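Esterase (Uncultured bacterium, PDB 5EGN) probably hydrolyses the lactone ring of N-acyl homoserine lactones, the quorum-sensing signals of bacteria, using an alpha/beta hydrolase fold. Local coordinates at residues V110-E124 / W193-L207. The protein carries 2 engineered substitutions. Sequence-based numbering, arbitrary orientation.
Sequences VIGNLILSSGTGLGE and WNIKDRLSSIQAPTL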
ATOM      1  N   VAL A 110      -6.169   8.476  24.249  1.00 33.43           N
ATOM      2  CA  VAL A 110      -4.776   8.187  23.931  1.00 32.34           C
ATOM      3  C   VAL A 110      -4.183   7.107  24.830  1.00 32.99           C
ATOM      4  O   VAL A 110      -4.193   7.233  26.054  1.00 34.06           O
ATOM      5  CB  VAL A 110      -3.898   9.452  24.053  1.00 31.38           C
ATOM      6  CG1 VAL A 110      -2.447   9.130  23.717  1.00 31.32           C
ATOM      7  CG2 VAL A 110      -4.429  10.557  23.160  1.00 30.72           C
ATOM      8  N   ILE A 111      -3.669   6.044  24.221  1.00 32.22           N
ATOM      9  CA  ILE A 111      -2.878   5.067  24.959  1.00 33.33           C
ATOM     10  C   ILE A 111      -1.425   5.519  24.963  1.00 33.81           C
ATOM     11  O   ILE A 111      -0.773   5.554  26.005  1.00 34.62           O
ATOM     12  CB  ILE A 111      -2.979   3.657  24.360  1.00 32.61           C
ATOM     13  CG1 ILE A 111      -4.419   3.152  24.431  1.00 31.52           C
ATOM     14  CG2 ILE A 111      -2.054   2.702  25.101  1.00 33.87           C
ATOM     15  CD1 ILE A 111      -4.606   1.768  23.858  1.00 29.69           C
ATOM     16  N   GLY A 112      -0.926   5.873  23.783  1.00 34.22           N
ATOM     17  CA  GLY A 112       0.417   6.401  23.650  1.00 33.52           C
ATOM     18  C   GLY A 112       0.710   6.827  22.228  1.00 31.09           C
ATOM     19  O   GLY A 112      -0.114   6.639  21.333  1.00 29.96           O
ATOM     20  N   ASN A 113       1.890   7.395  22.013  1.00 30.36           N
ATOM     21  CA  ASN A 113       2.240   7.918  20.701  1.00 28.99           C
ATOM     22  C   ASN A 113       3.592   7.441  20.188  1.00 28.73           C
ATOM     23  O   ASN A 113       4.564   7.368  20.940  1.00 28.31           O
ATOM     24  CB  ASN A 113       2.232   9.448  20.726  1.00 28.09           C
ATOM     25  CG  ASN A 113       0.969  10.015  21.337  1.00 29.17           C
ATOM     26  OD1 ASN A 113      -0.101   9.966  20.733  1.00 29.33           O
ATOM     27  ND2 ASN A 113       1.090  10.564  22.539  1.00 29.98           N
ATOM     28  N   LEU A 114       3.641   7.109  18.903  1.00 26.93           N
ATOM     29  CA  LEU A 114       4.912   6.987  18.202  1.00 26.05           C
ATOM     30  C   LEU A 114       4.979   8.106  17.171  1.00 25.36           C
ATOM     31  O   LEU A 114       4.309   8.057  16.142  1.00 24.85           O
ATOM     32  CB  LEU A 114       5.070   5.614  17.536  1.00 26.16           C
ATOM     33  CG  LEU A 114       6.501   5.225  17.125  1.00 26.51           C
ATOM     34  CD1 LEU A 114       6.654   3.716  17.034  1.00 27.90           C
ATOM     35  CD2 LEU A 114       6.922   5.867  15.808  1.00 25.38           C
ATOM     36  N   ILE A 115       5.785   9.122  17.464  1.00 25.57           N
ATOM     37  CA  ILE A 115       5.965  10.250  16.560  1.00 25.15           C
ATOM     38  C   ILE A 115       7.154  10.007  15.639  1.00 25.44           C
ATOM     39  O   ILE A 115       8.298   9.973  16.094  1.00 25.15           O
ATOM     40  CB  ILE A 115       6.182  11.561  17.335  1.00 25.96           C
ATOM     41  CG1 ILE A 115       5.142  11.702  18.443  1.00 25.94           C
ATOM     42  CG2 ILE A 115       6.095  12.754  16.399  1.00 26.31           C
ATOM     43  CD1 ILE A 115       3.757  11.982  17.921  1.00 27.45           C
ATOM     44  N   LEU A 116       6.887   9.832  14.349  1.00 25.67           N
ATOM     45  CA  LEU A 116       7.954   9.588  13.384  1.00 25.29           C
ATOM     46  C   LEU A 116       8.220  10.795  12.496  1.00 25.02           C
ATOM     47  O   LEU A 116       7.356  11.206  11.720  1.00 25.22           O
ATOM     48  CB  LEU A 116       7.628   8.381  12.504  1.00 25.35           C
ATOM     49  CG  LEU A 116       8.716   8.075  11.472  1.00 25.47           C
ATOM     50  CD1 LEU A 116       9.919   7.435  12.143  1.00 24.85           C
ATOM     51  CD2 LEU A 116       8.189   7.198  10.348  1.00 26.79           C
ATOM     52  N   SER A 117       9.425  11.347  12.619  1.00 25.20           N
ATOM     53  CA  SER A 117       9.899  12.430  11.759  1.00 25.41           C
ATOM     54  C   SER A 117       8.931  13.607  11.695  1.00 25.06           C
ATOM     55  O   SER A 117       8.419  13.939  10.628  1.00 25.62           O
ATOM     56  CB  SER A 117      10.162  11.902  10.346  1.00 25.26           C
ATOM     57  OG  SER A 117      11.071  10.815  10.368  1.00 24.80           O
ATOM     58  N   SER A 118       8.686  14.241  12.836  1.00 25.93           N
ATOM     59  CA  SER A 118       7.768  15.371  12.884  1.00 26.01           C
ATOM     60  C   SER A 118       8.369  16.549  13.641  1.00 26.02           C
ATOM     61  O   SER A 118       9.539  16.526  14.024  1.00 25.53           O
ATOM     62  CB  SER A 118       6.443  14.958  13.525  1.00 25.54           C
ATOM     63  OG  SER A 118       5.453  15.950  13.328  1.00 26.98           O
ATOM     64  N   GLY A 119       7.554  17.579  13.853  1.00 26.60           N
ATOM     65  CA  GLY A 119       7.993  18.783  14.533  1.00 26.68           C
ATOM     66  C   GLY A 119       6.852  19.770  14.694  1.00 27.69           C
ATOM     67  O   GLY A 119       5.707  19.467  14.358  1.00 27.84           O
ATOM     68  N   THR A 120       7.162  20.953  15.213  1.00 28.11           N
ATOM     69  CA  THR A 120       6.163  22.007  15.349  1.00 29.92           C
ATOM     70  C   THR A 120       6.784  23.357  15.003  1.00 31.35           C
ATOM     71  O   THR A 120       7.993  23.543  15.139  1.00 31.64           O
ATOM     72  CB  THR A 120       5.561  22.045  16.769  1.00 30.15           C
ATOM     73  OG1 THR A 120       4.447  22.946  16.795  1.00 29.66           O
ATOM     74  CG2 THR A 120       6.594  22.492  17.785  1.00 30.93           C
ATOM     75  N   GLY A 121       5.953  24.292  14.553  1.00 32.00           N
ATOM     76  CA  GLY A 121       6.446  25.556  14.037  1.00 35.36           C
ATOM     77  C   GLY A 121       7.367  25.291  12.863  1.00 36.96           C
ATOM     78  O   GLY A 121       8.439  25.884  12.748  1.00 38.43           O
ATOM     79  N   LEU A 122       6.939  24.380  11.993  1.00 35.72           N
ATOM     80  CA  LEU A 122       7.772  23.896  10.899  1.00 37.20           C
ATOM     81  C   LEU A 122       8.106  25.001   9.908  1.00 39.12           C
ATOM     82  O   LEU A 122       9.231  25.087   9.417  1.00 40.54           O
ATOM     83  CB  LEU A 122       7.074  22.744  10.175  1.00 38.69           C
ATOM     84  CG  LEU A 122       7.976  21.705   9.507  1.00 39.63           C
ATOM     85  CD1 LEU A 122       8.638  20.830  10.559  1.00 35.04           C
ATOM     86  CD2 LEU A 122       7.187  20.864   8.517  1.00 35.86           C
ATOM     87  N   GLY A 123       7.120  25.845   9.623  1.00 38.35           N
ATOM     88  CA  GLY A 123       7.267  26.897   8.635  1.00 39.62           C
ATOM     89  C   GLY A 123       8.387  27.880   8.916  1.00 42.71           C
ATOM     90  O   GLY A 123       9.093  28.295   7.996  1.00 43.81           O
ATOM     91  N   GLU A 124       8.559  28.258  10.179  1.00 43.36           N
ATOM     92  CA  GLU A 124       9.574  29.247  10.531  1.00 46.21           C
ATOM     93  C   GLU A 124      10.964  28.618  10.593  1.00 46.29           C
ATOM     94  O   GLU A 124      11.975  29.317  10.532  1.00 50.91           O
ATOM     95  CB  GLU A 124       9.236  29.922  11.866  1.00 48.40           C
ATOM     96  CG  GLU A 124       9.152  28.978  13.054  1.00 48.77           C
ATOM     97  CD  GLU A 124       8.722  29.680  14.331  1.00 50.20           C
ATOM     98  OE1 GLU A 124       8.372  30.878  14.271  1.00 52.40           O
ATOM     99  OE2 GLU A 124       8.733  29.031  15.397  1.00 52.42           O
ATOM    100  N   TRP A 193       1.135  25.528  12.044  1.00 35.07           N
ATOM    101  CA  TRP A 193       0.780  24.900  13.314  1.00 34.00           C
ATOM    102  C   TRP A 193       1.953  24.912  14.288  1.00 33.14           C
ATOM    103  O   TRP A 193       3.030  24.404  13.982  1.00 33.31           O
ATOM    104  CB  TRP A 193       0.307  23.466  13.076  1.00 32.90           C
ATOM    105  CG  TRP A 193      -0.106  22.728  14.307  1.00 31.34           C
ATOM    106  CD1 TRP A 193      -1.280  22.863  14.990  1.00 31.74           C
ATOM    107  CD2 TRP A 193       0.639  21.712  14.987  1.00 30.56           C
ATOM    108  NE1 TRP A 193      -1.305  22.003  16.061  1.00 30.77           N
ATOM    109  CE2 TRP A 193      -0.139  21.285  16.079  1.00 30.50           C
ATOM    110  CE3 TRP A 193       1.891  21.126  14.779  1.00 29.92           C
ATOM    111  CZ2 TRP A 193       0.295  20.299  16.963  1.00 29.87           C
ATOM    112  CZ3 TRP A 193       2.320  20.151  15.657  1.00 29.06           C
ATOM    113  CH2 TRP A 193       1.524  19.745  16.735  1.00 29.33           C
ATOM    114  N   ASN A 194       1.737  25.494  15.463  1.00 33.65           N
ATOM    115  CA  ASN A 194       2.813  25.688  16.427  1.00 33.68           C
ATOM    116  C   ASN A 194       2.331  25.525  17.867  1.00 34.33           C
ATOM    117  O   ASN A 194       1.517  26.310  18.350  1.00 36.56           O
ATOM    118  CB  ASN A 194       3.438  27.072  16.228  1.00 34.65           C
ATOM    119  CG  ASN A 194       4.757  27.233  16.958  1.00 35.01           C
ATOM    120  OD1 ASN A 194       4.958  26.684  18.039  1.00 33.97           O
ATOM    121  ND2 ASN A 194       5.665  27.999  16.365  1.00 37.39           N
ATOM    122  N   ILE A 195       2.843  24.505  18.548  1.00 33.52           N
ATOM    123  CA  ILE A 195       2.473  24.249  19.936  1.00 34.32           C
ATOM    124  C   ILE A 195       3.701  24.106  20.832  1.00 34.19           C
ATOM    125  O   ILE A 195       3.702  23.313  21.776  1.00 34.61           O
ATOM    126  CB  ILE A 195       1.607  22.977  20.074  1.00 34.07           C
ATOM    127  CG1 ILE A 195       2.354  21.749  19.548  1.00 31.66           C
ATOM    128  CG2 ILE A 195       0.287  23.149  19.341  1.00 33.71           C
ATOM    129  CD1 ILE A 195       1.864  20.444  20.139  1.00 29.81           C
ATOM    130  N   LYS A 196       4.739  24.881  20.537  1.00 34.79           N
ATOM    131  CA  LYS A 196       5.980  24.854  21.313  1.00 35.95           C
ATOM    132  C   LYS A 196       5.741  25.048  22.808  1.00 36.83           C
ATOM    133  O   LYS A 196       6.368  24.388  23.634  1.00 41.09           O
ATOM    134  CB  LYS A 196       6.949  25.929  20.812  1.00 36.38           C
ATOM    135  CG  LYS A 196       7.561  25.653  19.446  1.00 36.76           C
ATOM    136  CD  LYS A 196       8.419  26.826  18.989  1.00 40.01           C
ATOM    137  CE  LYS A 196       9.175  26.507  17.705  1.00 41.42           C
ATOM    138  NZ  LYS A 196       8.479  26.995  16.483  1.00 50.30           N
ATOM    139  N   ASP A 197       4.828  25.948  23.149  1.00 37.80           N
ATOM    140  CA  ASP A 197       4.566  26.288  24.543  1.00 38.57           C
ATOM    141  C   ASP A 197       3.656  25.271  25.225  1.00 38.33           C
ATOM    142  O   ASP A 197       3.569  25.228  26.452  1.00 39.05           O
ATOM    143  CB  ASP A 197       3.945  27.682  24.629  1.00 39.64           C
ATOM    144  CG  ASP A 197       2.839  27.884  23.615  1.00 39.85           C
ATOM    145  OD1 ASP A 197       2.952  27.347  22.492  1.00 41.82           O
ATOM    146  OD2 ASP A 197       1.855  28.581  23.939  1.00 39.68           O
ATOM    147  N   ARG A 198       2.985  24.452  24.424  1.00 36.86           N
ATOM    148  CA  ARG A 198       1.977  23.537  24.942  1.00 36.98           C
ATOM    149  C   ARG A 198       2.444  22.083  24.932  1.00 35.73           C
ATOM    150  O   ARG A 198       1.692  21.182  25.300  1.00 35.21           O
ATOM    151  CB  ARG A 198       0.682  23.684  24.136  1.00 38.17           C
ATOM    152  CG  ARG A 198       0.017  25.048  24.290  1.00 42.49           C
ATOM    153  CD  ARG A 198      -1.106  25.259  23.282  1.00 41.60           C
ATOM    154  NE  ARG A 198      -0.616  25.707  21.980  1.00 43.70           N
ATOM    155  CZ  ARG A 198      -1.402  25.968  20.940  1.00 49.49           C
ATOM    156  NH1 ARG A 198      -2.716  25.820  21.046  1.00 44.32           N
ATOM    157  NH2 ARG A 198      -0.876  26.372  19.791  1.00 41.75           N
ATOM    158  N   LEU A 199       3.689  21.860  24.522  1.00 35.91           N
ATOM    159  CA  LEU A 199       4.232  20.506  24.422  1.00 34.66           C
ATOM    160  C   LEU A 199       4.307  19.807  25.774  1.00 34.32           C
ATOM    161  O   LEU A 199       4.090  18.599  25.868  1.00 33.73           O
ATOM    162  CB  LEU A 199       5.623  20.534  23.786  1.00 33.55           C
ATOM    163  CG  LEU A 199       5.687  20.696  22.267  1.00 33.43           C
ATOM    164  CD1 LEU A 199       7.087  21.083  21.837  1.00 31.57           C
ATOM    165  CD2 LEU A 199       5.250  19.414  21.575  1.00 31.48           C
ATOM    166  N   SER A 200       4.608  20.571  26.819  1.00 34.85           N
ATOM    167  CA  SER A 200       4.784  20.005  28.152  1.00 34.74           C
ATOM    168  C   SER A 200       3.460  19.586  28.783  1.00 35.76           C
ATOM    169  O   SER A 200       3.442  18.977  29.853  1.00 37.10           O
ATOM    170  CB  SER A 200       5.508  21.000  29.061  1.00 33.79           C
ATOM    171  OG  SER A 200       4.854  22.255  29.077  1.00 34.69           O
ATOM    172  N   SER A 201       2.357  19.914  28.118  1.00 35.97           N
ATOM    173  CA  SER A 201       1.038  19.474  28.558  1.00 36.89           C
ATOM    174  C   SER A 201       0.740  18.069  28.042  1.00 38.57           C
ATOM    175  O   SER A 201      -0.128  17.377  28.570  1.00 39.31           O
ATOM    176  CB  SER A 201      -0.046  20.452  28.098  1.00 36.52           C
ATOM    177  OG  SER A 201      -0.069  20.569  26.686  1.00 40.49           O
ATOM    178  N   ILE A 202       1.461  17.652  27.005  1.00 37.39           N
ATOM    179  CA  ILE A 202       1.390  16.273  26.531  1.00 37.98           C
ATOM    180  C   ILE A 202       2.086  15.365  27.529  1.00 39.16           C
ATOM    181  O   ILE A 202       3.293  15.466  27.717  1.00 37.04           O
ATOM    182  CB  ILE A 202       2.052  16.102  25.150  1.00 38.25           C
ATOM    183  CG1 ILE A 202       1.405  17.032  24.126  1.00 36.53           C
ATOM    184  CG2 ILE A 202       1.983  14.648  24.699  1.00 34.34           C
ATOM    185  CD1 ILE A 202       2.017  16.941  22.746  1.00 33.06           C
ATOM    186  N   GLN A 203       1.338  14.476  28.170  1.00 39.71           N
ATOM    187  CA  GLN A 203       1.918  13.651  29.226  1.00 42.82           C
ATOM    188  C   GLN A 203       1.914  12.165  28.902  1.00 40.60           C
ATOM    189  O   GLN A 203       2.595  11.376  29.554  1.00 43.36           O
ATOM    190  CB  GLN A 203       1.174  13.899  30.536  1.00 48.62           C
ATOM    191  CG  GLN A 203       1.174  15.354  30.983  1.00 46.19           C
ATOM    192  CD  GLN A 203       2.443  15.723  31.715  1.00 50.40           C
ATOM    193  OE1 GLN A 203       3.126  14.861  32.271  1.00 58.89           O
ATOM    194  NE2 GLN A 203       2.759  17.010  31.737  1.00 49.56           N
ATOM    195  N   ALA A 204       1.142  11.793  27.890  1.00 38.61           N
ATOM    196  CA  ALA A 204       1.013  10.398  27.481  1.00 35.76           C
ATOM    197  C   ALA A 204       2.362   9.830  27.047  1.00 33.50           C
ATOM    198  O   ALA A 204       3.242  10.581  26.616  1.00 32.93           O
ATOM    199  CB  ALA A 204      -0.005  10.269  26.359  1.00 34.26           C
ATOM    200  N   PRO A 205       2.539   8.504  27.180  1.00 32.63           N
ATOM    201  CA  PRO A 205       3.768   7.837  26.737  1.00 32.15           C
ATOM    202  C   PRO A 205       4.084   8.130  25.272  1.00 30.76           C
ATOM    203  O   PRO A 205       3.301   7.784  24.391  1.00 30.25           O
ATOM    204  CB  PRO A 205       3.451   6.355  26.940  1.00 32.98           C
ATOM    205  CG  PRO A 205       2.454   6.336  28.035  1.00 32.70           C
ATOM    206  CD  PRO A 205       1.612   7.563  27.836  1.00 33.94           C
ATOM    207  N   THR A 206       5.227   8.763  25.025  1.00 30.09           N
ATOM    208  CA  THR A 206       5.572   9.204  23.681  1.00 29.53           C
ATOM    209  C   THR A 206       6.961   8.743  23.254  1.00 29.09           C
ATOM    210  O   THR A 206       7.950   8.999  23.941  1.00 28.65           O
ATOM    211  CB  THR A 206       5.501  10.739  23.567  1.00 28.63           C
ATOM    212  OG1 THR A 206       4.163  11.180  23.827  1.00 29.73           O
ATOM    213  CG2 THR A 206       5.916  11.191  22.178  1.00 28.24           C
ATOM    214  N   LEU A 207       7.019   8.058  22.118  1.00 27.87           N
ATOM    215  CA  LEU A 207       8.287   7.678  21.509  1.00 27.53           C
ATOM    216  C   LEU A 207       8.500   8.472  20.227  1.00 27.05           C
ATOM    217  O   LEU A 207       7.814   8.252  19.231  1.00 26.86           O
ATOM    218  CB  LEU A 207       8.323   6.176  21.219  1.00 27.25           C
ATOM    219  CG  LEU A 207       9.553   5.651  20.474  1.00 27.38           C
ATOM    220  CD1 LEU A 207      10.829   6.000  21.221  1.00 29.62           C
ATOM    221  CD2 LEU A 207       9.451   4.150  20.259  1.00 28.53           C
TER
HETATM  222  O   HOH W   1       4.354  23.347  12.177  1.00 31.88           O
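Two neighbouring parallel strands of the central sheet, 110-116 and 206-211, meet where Asn113 pairs with Thr206 and Leu114 with Leu207. Asn113 N donates to Pro205 O (2.8 Å), Asn113 O accepts from Leu207 N in a nearly straight bond (N-H...O 176°), and Ile115 N reaches Leu207 O. On one face the amide of Asn113 lies beside its own backbone N (chi1 -50°), which brings ND2 to Thr206 OG1 for a weak bond of 3.4 Å. Asn113 OD1 is hydrogen-bonded to Asn103 ND2 of helix 94-105, and Thr206 OG1 itself donates to Ala204 O, so the hydroxyl links amide and backbone. Ile115 CG1 meets Thr206 CG2 on this side; Leu114 and Leu207 point to the other face, toward helix 249-257. In this alpha/beta hydrolase fold the mostly helical excursion between these two strands, where this family carries its cap, leaves and returns here, and 193-196 runs back past the loop after strand 110-116. There Thr120 OG1, anti to its own N, accepts from Ile195 N at 2.8 Å and donates weakly to Trp193 O. Its CG2 packs on Lys196 CG. Trp193 O receives Gly121 N in the carbonyl plane (3.0 Å) and a water that also binds Leu122 N. The indole brings its CZ3 edge to Gly119 O, in the ring plane at 3.7 Å, and its NE1 is hydrogen-bonded to Gln101 OE1. Toward solvent, Lys196 NZ and Glu124 OE2 come from opposite directions and pair as a salt bridge, modelled too close for its length to be trusted.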